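PDB 3H1T: type I site-specific restriction-modification system, R (Restriction) subunit from Vibrio vulnificus, which probably binds ATP and DNA and hydrolyses ATP, as the motor and cleaving subunits of type I restriction enzymes do. Local coordinates for residues 443-448 / 534-539; 426-431 / 555-560; 129-134 / 150-155. One frame throughout, in Å; residues are numbered along the deposited sequence.

Interactions 1 and 2 belong to the same C-terminal helicase-like domain and reach the same mixed sheet. Their centres are about 13 Å apart. They meet directly, with Val-444 CG2 packed 3.8 Å from Leu-429 CD2. Along the chain, residues 443-448 and 534-539 both fall between the two segments of interaction 2. Interaction 3 lies in the N-terminal domain, on the other side of the chain's centre. Its centre is about 45 Å from that of interaction 1 and about 54 Å from that of interaction 2. Interaction 1 includes the start of motif VI, which in related helicases faces the ATP cleft. Interaction 2 is a buried His-Tyr contact, and interaction 3 a salt-bridge network.

Interaction 1 (443-448 / 534-539); sequences IVFCVD and KQIVGR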
loop_
_atom_site.group_PDB
_atom_site.type_symbol
_atom_site.label_atom_id
_atom_site.label_comp_id
_atom_site.label_asym_id
_atom_site.label_seq_id
_atom_site.Cartn_x
_atom_site.Cartn_y
_atom_site.Cartn_z
ATOM N N ILE A 443 -0.118 -14.058 15.344
ATOM C CA ILE A 443 -0.917 -13.083 16.088
ATOM C C ILE A 443 -2.342 -13.608 16.156
ATOM O O ILE A 443 -2.924 -13.950 15.132
ATOM C CB ILE A 443 -0.951 -11.683 15.398
ATOM C CG1 ILE A 443 0.459 -11.104 15.278
ATOM C CG2 ILE A 443 -1.785 -10.703 16.245
ATOM C CD1 ILE A 443 0.518 -9.811 14.495
ATOM N N VAL A 444 -2.923 -13.675 17.347
ATOM C CA VAL A 444 -4.287 -14.180 17.478
ATOM C C VAL A 444 -5.232 -13.095 17.961
ATOM O O VAL A 444 -5.084 -12.573 19.060
ATOM C CB VAL A 444 -4.348 -15.387 18.465
ATOM C CG1 VAL A 444 -5.769 -15.985 18.505
ATOM C CG2 VAL A 444 -3.360 -16.442 18.045
ATOM N N PHE A 445 -6.207 -12.764 17.129
ATOM C CA PHE A 445 -7.163 -11.724 17.461
ATOM C C PHE A 445 -8.381 -12.272 18.190
ATOM O O PHE A 445 -9.248 -12.915 17.592
ATOM C CB PHE A 445 -7.583 -10.998 16.189
ATOM C CG PHE A 445 -6.486 -10.177 15.586
ATOM C CD1 PHE A 445 -6.252 -8.881 16.028
ATOM C CD2 PHE A 445 -5.636 -10.726 14.632
ATOM C CE1 PHE A 445 -5.181 -8.139 15.534
ATOM C CE2 PHE A 445 -4.561 -9.990 14.129
ATOM C CZ PHE A 445 -4.335 -8.691 14.584
ATOM N N CYS A 446 -8.454 -11.985 19.485
ATOM C CA CYS A 446 -9.542 -12.470 20.322
ATOM C C CYS A 446 -10.665 -11.457 20.531
ATOM O O CYS A 446 -10.566 -10.296 20.117
ATOM C CB CYS A 446 -8.970 -12.919 21.665
ATOM S SG CYS A 446 -7.551 -14.071 21.457
ATOM N N VAL A 447 -11.732 -11.906 21.181
ATOM C CA VAL A 447 -12.912 -11.089 21.456
ATOM C C VAL A 447 -12.675 -9.872 22.355
ATOM O O VAL A 447 -13.085 -8.769 22.018
ATOM C CB VAL A 447 -14.027 -11.966 22.052
ATOM C CG1 VAL A 447 -15.263 -11.132 22.320
ATOM C CG2 VAL A 447 -14.337 -13.106 21.081
ATOM N N ASP A 448 -12.054 -10.073 23.510
ATOM C CA ASP A 448 -11.732 -8.956 24.406
ATOM C C ASP A 448 -10.430 -9.276 25.118
ATOM O O ASP A 448 -9.866 -10.357 24.925
ATOM C CB ASP A 448 -12.836 -8.713 25.440
ATOM C CG ASP A 448 -13.492 -9.996 25.909
ATOM O OD1 ASP A 448 -12.774 -10.965 26.264
ATOM O OD2 ASP A 448 -14.744 -10.021 25.927
ATOM N N LYS A 534 -9.646 -5.912 6.947
ATOM C CA LYS A 534 -8.477 -5.640 6.122
ATOM C C LYS A 534 -7.243 -5.237 6.918
ATOM O O LYS A 534 -6.116 -5.455 6.474
ATOM C CB LYS A 534 -8.794 -4.562 5.088
ATOM C CG LYS A 534 -9.784 -5.022 4.022
ATOM C CD LYS A 534 -9.661 -4.218 2.738
ATOM C CE LYS A 534 -10.841 -4.483 1.786
ATOM N NZ LYS A 534 -10.936 -5.884 1.257
ATOM N N GLN A 535 -7.454 -4.630 8.080
ATOM C CA GLN A 535 -6.352 -4.232 8.939
ATOM C C GLN A 535 -5.763 -5.497 9.550
ATOM O O GLN A 535 -4.545 -5.632 9.681
ATOM C CB GLN A 535 -6.838 -3.306 10.057
ATOM C CG GLN A 535 -7.097 -1.872 9.630
ATOM C CD GLN A 535 -7.683 -1.039 10.756
ATOM O OE1 GLN A 535 -8.023 0.131 10.574
ATOM N NE2 GLN A 535 -7.797 -1.639 11.934
ATOM N N ILE A 536 -6.636 -6.428 9.919
ATOM C CA ILE A 536 -6.199 -7.675 10.514
ATOM C C ILE A 536 -5.386 -8.438 9.485
ATOM O O ILE A 536 -4.233 -8.808 9.744
ATOM C CB ILE A 536 -7.406 -8.503 11.010
ATOM C CG1 ILE A 536 -7.984 -7.852 12.275
ATOM C CG2 ILE A 536 -6.990 -9.925 11.314
ATOM C CD1 ILE A 536 -9.277 -8.466 12.759
ATOM N N VAL A 537 -5.967 -8.630 8.303
ATOM C CA VAL A 537 -5.287 -9.342 7.222
ATOM C C VAL A 537 -3.969 -8.664 6.807
ATOM O O VAL A 537 -3.017 -9.328 6.394
ATOM C CB VAL A 537 -6.236 -9.481 5.993
ATOM C CG1 VAL A 537 -5.513 -10.097 4.816
ATOM C CG2 VAL A 537 -7.415 -10.358 6.366
ATOM N N GLY A 538 -3.913 -7.341 6.950
ATOM C CA GLY A 538 -2.715 -6.604 6.605
ATOM C C GLY A 538 -1.583 -6.773 7.604
ATOM O O GLY A 538 -0.518 -6.170 7.451
ATOM N N ARG A 539 -1.800 -7.573 8.640
ATOM C CA ARG A 539 -0.748 -7.791 9.618
ATOM C C ARG A 539 0.296 -8.717 9.026
ATOM O O ARG A 539 1.460 -8.721 9.446
ATOM C CB ARG A 539 -1.288 -8.436 10.898
ATOM C CG ARG A 539 -2.096 -7.520 11.799
ATOM C CD ARG A 539 -1.446 -6.154 11.908
ATOM N NE ARG A 539 -2.080 -5.208 10.995
ATOM C CZ ARG A 539 -1.589 -4.013 10.683
ATOM N NH1 ARG A 539 -0.444 -3.601 11.206
ATOM N NH2 ARG A 539 -2.247 -3.225 9.844
#
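Phe-445 lies with one ring face under the CG1 methylene of Ile-536. The carbon sits 4.1 Å from the ring centroid of Phe-445 and only 4° off the ring normal, a well-centred CH-pi contact. The two segments come from the second RecA-like domain of a superfamily 2 helicase fold. Strand 441-446, with its IVFC sequence, probably corresponds to motif IV. Gln-535 to Arg-539 reads QIVGR, the start of the QxxGRxxR pattern of motif VI, which in such helicases usually faces the ATP cleft between the two RecA-like domains.

The second branch of Ile-536 also touches the ring. Its CG2 methyl reaches CD2 of Phe-445 at 3.7 Å, near the rim. The Phe-445 and Ile-536 side chains run past each other in opposite directions. Arg-539 comes to the same ring at its edge, with its aliphatic CG 3.8 Å from CZ of Phe-445. The guanidinium plane stands at 83° to the ring, and the charged end does not stack on it. Two residues earlier in the strand, CD1 of Ile-443 approaches CB of Arg-539 at 4.3 Å.

The contact is apolar and largely buried. Val-521 and Leu-523 of strand 518-524 also touch Ile-536, so the helix end packs across two neighbouring strands.

The Arg-539 chain bends at chi2 (-42°) and chi3. This turns its polar end back over the end of helix 530-537. NE of Arg-539 donates to the carbonyl O of Gln-535 at 2.8 Å, and that oxygen lies in the guanidinium plane.

Interaction 2 (426-431 / 555-560); sequences AKHLTD and IDYTGS
A buried histidine-tyrosine pair fastens helix 422-436 to the end of strand 552-556 in the second RecA-like domain of this helicase-like fragment. His-428 ND1 and Tyr-557 OH are hydrogen-bonded, at a modelled 2.4 Å that is very short, so the exact length is doubtful. Either atom could be the donor. The hydroxyl meets the imidazole at its edge, near the ring plane. The two rings are turned 84° from each other, and their centroids lie 5.3 Å apart.

His-428 reaches the tyrosine because its CG is anti to the backbone N (chi1 178°), which carries the imidazole off the helix toward the strand end. The same hydroxyl also lies against the next residue, Leu-429. CB of Leu-429 is 3.6 Å from OH of Tyr-557. The amide N of Leu-429 is also near, but its angle is poor for a bond.

Beyond the strand, the chain turns through an Asx turn. Asp-556 OD1 accepts from Thr-558 N at 3.1 Å and from Thr-558 OG1 at 2.6 Å. The backbone amide approaches from above the carboxylate plane, and the hydroxyl approaches on the syn side. Together these bonds fix the loop that follows Tyr-557.

Tyr-557 also stacks on Phe-425, one helical turn before Leu-429. Val-379 of strand 374-381 touches both His-428 and Tyr-557, and Val-522 of strand 518-524 touches Leu-429 and Tyr-557. The helix therefore lies over three neighbouring strands of the sheet, while Ala-426 packs on helix 449-462.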
loop_
_atom_site.group_PDB
_atom_site.type_symbol
_atom_site.label_atom_id
_atom_site.label_comp_id
_atom_site.label_asym_id
_atom_site.label_seq_id
_atom_site.Cartn_x
_atom_site.Cartn_y
_atom_site.Cartn_z
ATOM N N ALA A 426 -7.201 -23.286 20.570
ATOM C CA ALA A 426 -5.810 -23.374 21.005
ATOM C C ALA A 426 -5.225 -24.731 20.679
ATOM O O ALA A 426 -4.069 -24.830 20.283
ATOM C CB ALA A 426 -5.692 -23.111 22.495
ATOM N N LYS A 427 -6.018 -25.787 20.833
ATOM C CA LYS A 427 -5.505 -27.115 20.535
ATOM C C LYS A 427 -5.272 -27.221 19.032
ATOM O O LYS A 427 -4.207 -27.660 18.585
ATOM C CB LYS A 427 -6.479 -28.214 20.993
ATOM C CG LYS A 427 -5.768 -29.545 21.222
ATOM C CD LYS A 427 -6.492 -30.732 20.597
ATOM C CE LYS A 427 -5.751 -32.068 20.853
ATOM N NZ LYS A 427 -4.475 -32.227 20.072
ATOM N N HIS A 428 -6.260 -26.804 18.248
ATOM C CA HIS A 428 -6.124 -26.863 16.801
ATOM C C HIS A 428 -4.970 -26.017 16.256
ATOM O O HIS A 428 -4.260 -26.455 15.354
ATOM C CB HIS A 428 -7.429 -26.452 16.137
ATOM C CG HIS A 428 -7.351 -26.442 14.648
ATOM N ND1 HIS A 428 -6.852 -25.369 13.943
ATOM C CD2 HIS A 428 -7.632 -27.400 13.734
ATOM C CE1 HIS A 428 -6.827 -25.668 12.657
ATOM N NE2 HIS A 428 -7.294 -26.894 12.502
ATOM N N LEU A 429 -4.771 -24.824 16.812
ATOM C CA LEU A 429 -3.681 -23.956 16.372
ATOM C C LEU A 429 -2.324 -24.592 16.698
ATOM O O LEU A 429 -1.378 -24.546 15.893
ATOM C CB LEU A 429 -3.794 -22.585 17.053
ATOM C CG LEU A 429 -2.741 -21.529 16.708
ATOM C CD1 LEU A 429 -2.570 -21.483 15.200
ATOM C CD2 LEU A 429 -3.158 -20.167 17.250
ATOM N N THR A 430 -2.238 -25.201 17.880
ATOM C CA THR A 430 -1.000 -25.838 18.325
ATOM C C THR A 430 -0.613 -27.018 17.450
ATOM O O THR A 430 0.559 -27.176 17.105
ATOM C CB THR A 430 -1.107 -26.311 19.801
ATOM O OG1 THR A 430 -1.250 -25.166 20.652
ATOM C CG2 THR A 430 0.144 -27.102 20.215
ATOM N N ASP A 431 -1.593 -27.851 17.105
ATOM C CA ASP A 431 -1.339 -29.018 16.253
ATOM C C ASP A 431 -0.913 -28.525 14.889
ATOM O O ASP A 431 0.016 -29.061 14.291
ATOM C CB ASP A 431 -2.594 -29.880 16.101
ATOM C CG ASP A 431 -2.878 -30.735 17.324
ATOM O OD1 ASP A 431 -2.007 -30.847 18.218
ATOM O OD2 ASP A 431 -3.986 -31.322 17.371
ATOM N N ILE A 555 -5.739 -18.272 9.502
ATOM C CA ILE A 555 -6.527 -19.335 10.107
ATOM C C ILE A 555 -7.779 -18.656 10.680
ATOM O O ILE A 555 -7.685 -17.785 11.550
ATOM C CB ILE A 555 -5.738 -20.049 11.230
ATOM C CG1 ILE A 555 -4.506 -20.766 10.672
ATOM C CG2 ILE A 555 -6.604 -21.090 11.879
ATOM C CD1 ILE A 555 -3.358 -19.859 10.275
ATOM N N ASP A 556 -8.947 -19.033 10.159
ATOM C CA ASP A 556 -10.238 -18.446 10.556
ATOM C C ASP A 556 -11.102 -19.377 11.422
ATOM O O ASP A 556 -11.681 -20.348 10.920
ATOM C CB ASP A 556 -11.017 -18.073 9.283
ATOM C CG ASP A 556 -12.208 -17.168 9.554
ATOM O OD1 ASP A 556 -12.498 -16.872 10.730
ATOM O OD2 ASP A 556 -12.862 -16.750 8.577
ATOM N N TYR A 557 -11.211 -19.060 12.712
ATOM C CA TYR A 557 -11.993 -19.861 13.658
ATOM C C TYR A 557 -13.405 -19.332 13.844
ATOM O O TYR A 557 -14.217 -19.957 14.527
ATOM C CB TYR A 557 -11.287 -19.902 15.019
ATOM C CG TYR A 557 -10.045 -20.766 15.020
ATOM C CD1 TYR A 557 -10.146 -22.155 14.918
ATOM C CD2 TYR A 557 -8.770 -20.198 15.098
ATOM C CE1 TYR A 557 -9.017 -22.954 14.888
ATOM C CE2 TYR A 557 -7.623 -20.996 15.062
ATOM C CZ TYR A 557 -7.759 -22.373 14.957
ATOM O OH TYR A 557 -6.648 -23.167 14.933
ATOM N N THR A 558 -13.694 -18.178 13.253
ATOM C CA THR A 558 -15.023 -17.602 13.362
ATOM C C THR A 558 -15.985 -18.407 12.490
ATOM O O THR A 558 -17.183 -18.478 12.767
ATOM C CB THR A 558 -15.041 -16.121 12.886
ATOM O OG1 THR A 558 -14.884 -16.068 11.462
ATOM C CG2 THR A 558 -13.903 -15.349 13.526
ATOM N N GLY A 559 -15.452 -19.025 11.442
ATOM C CA GLY A 559 -16.283 -19.804 10.549
ATOM C C GLY A 559 -17.217 -18.905 9.760
ATOM O O GLY A 559 -18.414 -19.191 9.627
ATOM N N SER A 560 -16.675 -17.802 9.244
ATOM C CA SER A 560 -17.478 -16.872 8.465
ATOM C C SER A 560 -16.774 -15.576 8.070
ATOM O O SER A 560 -16.971 -15.094 6.947
ATOM C CB SER A 560 -18.764 -16.532 9.222
ATOM O OG SER A 560 -18.495 -15.868 10.447
#

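Interaction 3 (129-134 / 150-155); sequences EFDYTT and FKRLCG
NH1 of Arg-152 is gripped by two carboxylates. It donates to Asp-131 OD2 at 2.7 Å and to Glu-129 OE2 at 3.0 Å. A third, weak bond runs from Arg-152 NH1 to Glu-129 OE1 at 3.2 Å. The three residues form a salt-bridge network. Both acids meet the guanidinium at its edge, but they are turned differently. The Asp-131 carboxylate lies almost parallel to the guanidinium, with 11° between the planes. The Glu-129 carboxylate stands nearly upright to it, at 88°. NH1 of Arg-152 meets OD2 of Asp-131 on the anti side, tilted out of the carboxylate plane, and comes to OE2 of Glu-129 from above the carboxylate plane.

Arg-152 spans the gap because its chain is extended from CG to NE. Glu-129 and Asp-131 are two residues apart on one strand, and both project toward the helix. The positive charge of Arg-152 probably eases the repulsion between the two neighbouring carboxylates. Glu-129 OE2 has a further partner in Tyr-120 OH.

The contact joins strand 127-131 to helix 146-157 in the N-terminal domain. That domain has a six-stranded mixed sheet, consistent with the endonuclease domain found at the N-terminus of HsdR subunits. Phe-118 of strand 118-122 touches Asp-131, Thr-133 and Arg-152. Pro-144 touches Glu-129 and Arg-152.

The other oxygen of Asp-131 shapes the chain after the strand. OD1 of Asp-131 accepts from Thr-133 N at 2.6 Å in a bent bond (133°), making an Asx turn. The Thr-133 hydroxyl also donates to this oxygen, at a modelled length too short to be taken literally. The turn sets Thr-133 facing the helix, where its CG2 methyl lies 4.4 Å from the carbonyl O of Arg-152.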
loop_
_atom_site.group_PDB
_atom_site.type_symbol
_atom_site.label_atom_id
_atom_site.label_comp_id
_atom_site.label_asym_id
_atom_site.label_seq_id
_atom_site.Cartn_x
_atom_site.Cartn_y
_atom_site.Cartn_z
ATOM N N GLU A 129 0.505 5.811 -32.269
ATOM C CA GLU A 129 0.312 6.494 -30.998
ATOM C C GLU A 129 -1.127 6.473 -30.476
ATOM O O GLU A 129 -2.072 6.632 -31.241
ATOM C CB GLU A 129 0.752 7.957 -31.120
ATOM C CG GLU A 129 0.490 8.811 -29.878
ATOM C CD GLU A 129 0.631 10.314 -30.113
ATOM O OE1 GLU A 129 -0.263 10.909 -30.750
ATOM O OE2 GLU A 129 1.632 10.900 -29.654
ATOM N N PHE A 130 -1.287 6.239 -29.179
ATOM C CA PHE A 130 -2.600 6.328 -28.586
ATOM C C PHE A 130 -2.415 7.437 -27.570
ATOM O O PHE A 130 -1.595 7.340 -26.659
ATOM C CB PHE A 130 -3.070 5.078 -27.852
ATOM C CG PHE A 130 -4.445 5.250 -27.265
ATOM C CD1 PHE A 130 -5.583 5.062 -28.051
ATOM C CD2 PHE A 130 -4.605 5.719 -25.959
ATOM C CE1 PHE A 130 -6.857 5.348 -27.545
ATOM C CE2 PHE A 130 -5.876 6.011 -25.448
ATOM C CZ PHE A 130 -6.998 5.826 -26.237
ATOM N N ASP A 131 -3.171 8.506 -27.735
ATOM C CA ASP A 131 -3.056 9.642 -26.844
ATOM C C ASP A 131 -4.269 9.684 -25.921
ATOM O O ASP A 131 -5.394 9.903 -26.376
ATOM C CB ASP A 131 -2.963 10.906 -27.699
ATOM C CG ASP A 131 -2.771 12.163 -26.885
ATOM O OD1 ASP A 131 -3.270 12.245 -25.749
ATOM O OD2 ASP A 131 -2.130 13.095 -27.406
ATOM N N TYR A 132 -4.046 9.467 -24.628
ATOM C CA TYR A 132 -5.148 9.489 -23.684
ATOM C C TYR A 132 -5.796 10.861 -23.540
ATOM O O TYR A 132 -6.967 10.949 -23.164
ATOM C CB TYR A 132 -4.697 8.969 -22.312
ATOM C CG TYR A 132 -4.391 7.486 -22.306
ATOM C CD1 TYR A 132 -3.203 7.005 -22.851
ATOM C CD2 TYR A 132 -5.309 6.563 -21.798
ATOM C CE1 TYR A 132 -2.926 5.653 -22.889
ATOM C CE2 TYR A 132 -5.046 5.197 -21.835
ATOM C CZ TYR A 132 -3.850 4.748 -22.388
ATOM O OH TYR A 132 -3.581 3.409 -22.477
ATOM N N THR A 133 -5.058 11.927 -23.859
ATOM C CA THR A 133 -5.618 13.268 -23.734
ATOM C C THR A 133 -6.630 13.578 -24.844
ATOM O O THR A 133 -7.464 14.459 -24.681
ATOM C CB THR A 133 -4.516 14.356 -23.734
ATOM O OG1 THR A 133 -3.909 14.429 -25.030
ATOM C CG2 THR A 133 -3.443 14.034 -22.695
ATOM N N THR A 134 -6.566 12.862 -25.963
ATOM C CA THR A 134 -7.525 13.088 -27.042
ATOM C C THR A 134 -8.329 11.834 -27.372
ATOM O O THR A 134 -9.409 11.912 -27.952
ATOM C CB THR A 134 -6.854 13.542 -28.354
ATOM O OG1 THR A 134 -5.999 12.507 -28.836
ATOM C CG2 THR A 134 -6.046 14.792 -28.139
ATOM N N PHE A 150 4.846 17.169 -23.055
ATOM C CA PHE A 150 4.650 17.880 -21.796
ATOM C C PHE A 150 3.690 19.052 -21.998
ATOM O O PHE A 150 2.944 19.416 -21.094
ATOM C CB PHE A 150 5.993 18.379 -21.266
ATOM C CG PHE A 150 5.924 18.990 -19.892
ATOM C CD1 PHE A 150 5.525 18.228 -18.801
ATOM C CD2 PHE A 150 6.286 20.319 -19.680
ATOM C CE1 PHE A 150 5.490 18.771 -17.513
ATOM C CE2 PHE A 150 6.257 20.878 -18.397
ATOM C CZ PHE A 150 5.857 20.099 -17.309
ATOM N N LYS A 151 3.714 19.649 -23.187
ATOM C CA LYS A 151 2.808 20.761 -23.480
ATOM C C LYS A 151 1.395 20.195 -23.617
ATOM O O LYS A 151 0.417 20.864 -23.290
ATOM C CB LYS A 151 3.199 21.462 -24.786
ATOM C CG LYS A 151 4.497 22.259 -24.746
ATOM C CD LYS A 151 4.250 23.764 -24.575
ATOM C CE LYS A 151 5.092 24.605 -25.542
ATOM N NZ LYS A 151 6.560 24.418 -25.349
ATOM N N ARG A 152 1.296 18.969 -24.133
ATOM C CA ARG A 152 0.002 18.299 -24.289
ATOM C C ARG A 152 -0.504 17.893 -22.907
ATOM O O ARG A 152 -1.684 18.017 -22.600
ATOM C CB ARG A 152 0.117 17.016 -25.125
ATOM C CG ARG A 152 0.331 17.161 -26.618
ATOM C CD ARG A 152 0.118 15.797 -27.270
ATOM N NE ARG A 152 0.910 15.576 -28.479
ATOM C CZ ARG A 152 0.945 14.432 -29.160
ATOM N NH1 ARG A 152 0.232 13.390 -28.763
ATOM N NH2 ARG A 152 1.691 14.330 -30.252
ATOM N N LEU A 153 0.407 17.394 -22.082
ATOM C CA LEU A 153 0.085 16.943 -20.742
ATOM C C LEU A 153 -0.429 18.085 -19.871
ATOM O O LEU A 153 -1.464 17.948 -19.220
ATOM C CB LEU A 153 1.325 16.280 -20.117
ATOM C CG LEU A 153 1.184 15.326 -18.924
ATOM C CD1 LEU A 153 1.314 16.080 -17.612
ATOM C CD2 LEU A 153 -0.162 14.622 -19.025
ATOM N N CYS A 154 0.267 19.220 -19.882
ATOM C CA CYS A 154 -0.147 20.364 -19.077
ATOM C C CYS A 154 -1.430 21.000 -19.592
ATOM O O CYS A 154 -2.235 21.500 -18.810
ATOM C CB CYS A 154 0.970 21.401 -19.036
ATOM S SG CYS A 154 2.456 20.783 -18.227
ATOM N N GLY A 155 -1.624 20.962 -20.906
ATOM C CA GLY A 155 -2.820 21.545 -21.492
ATOM C C GLY A 155 -4.101 20.833 -21.084
ATOM O O GLY A 155 -5.102 21.464 -20.715
#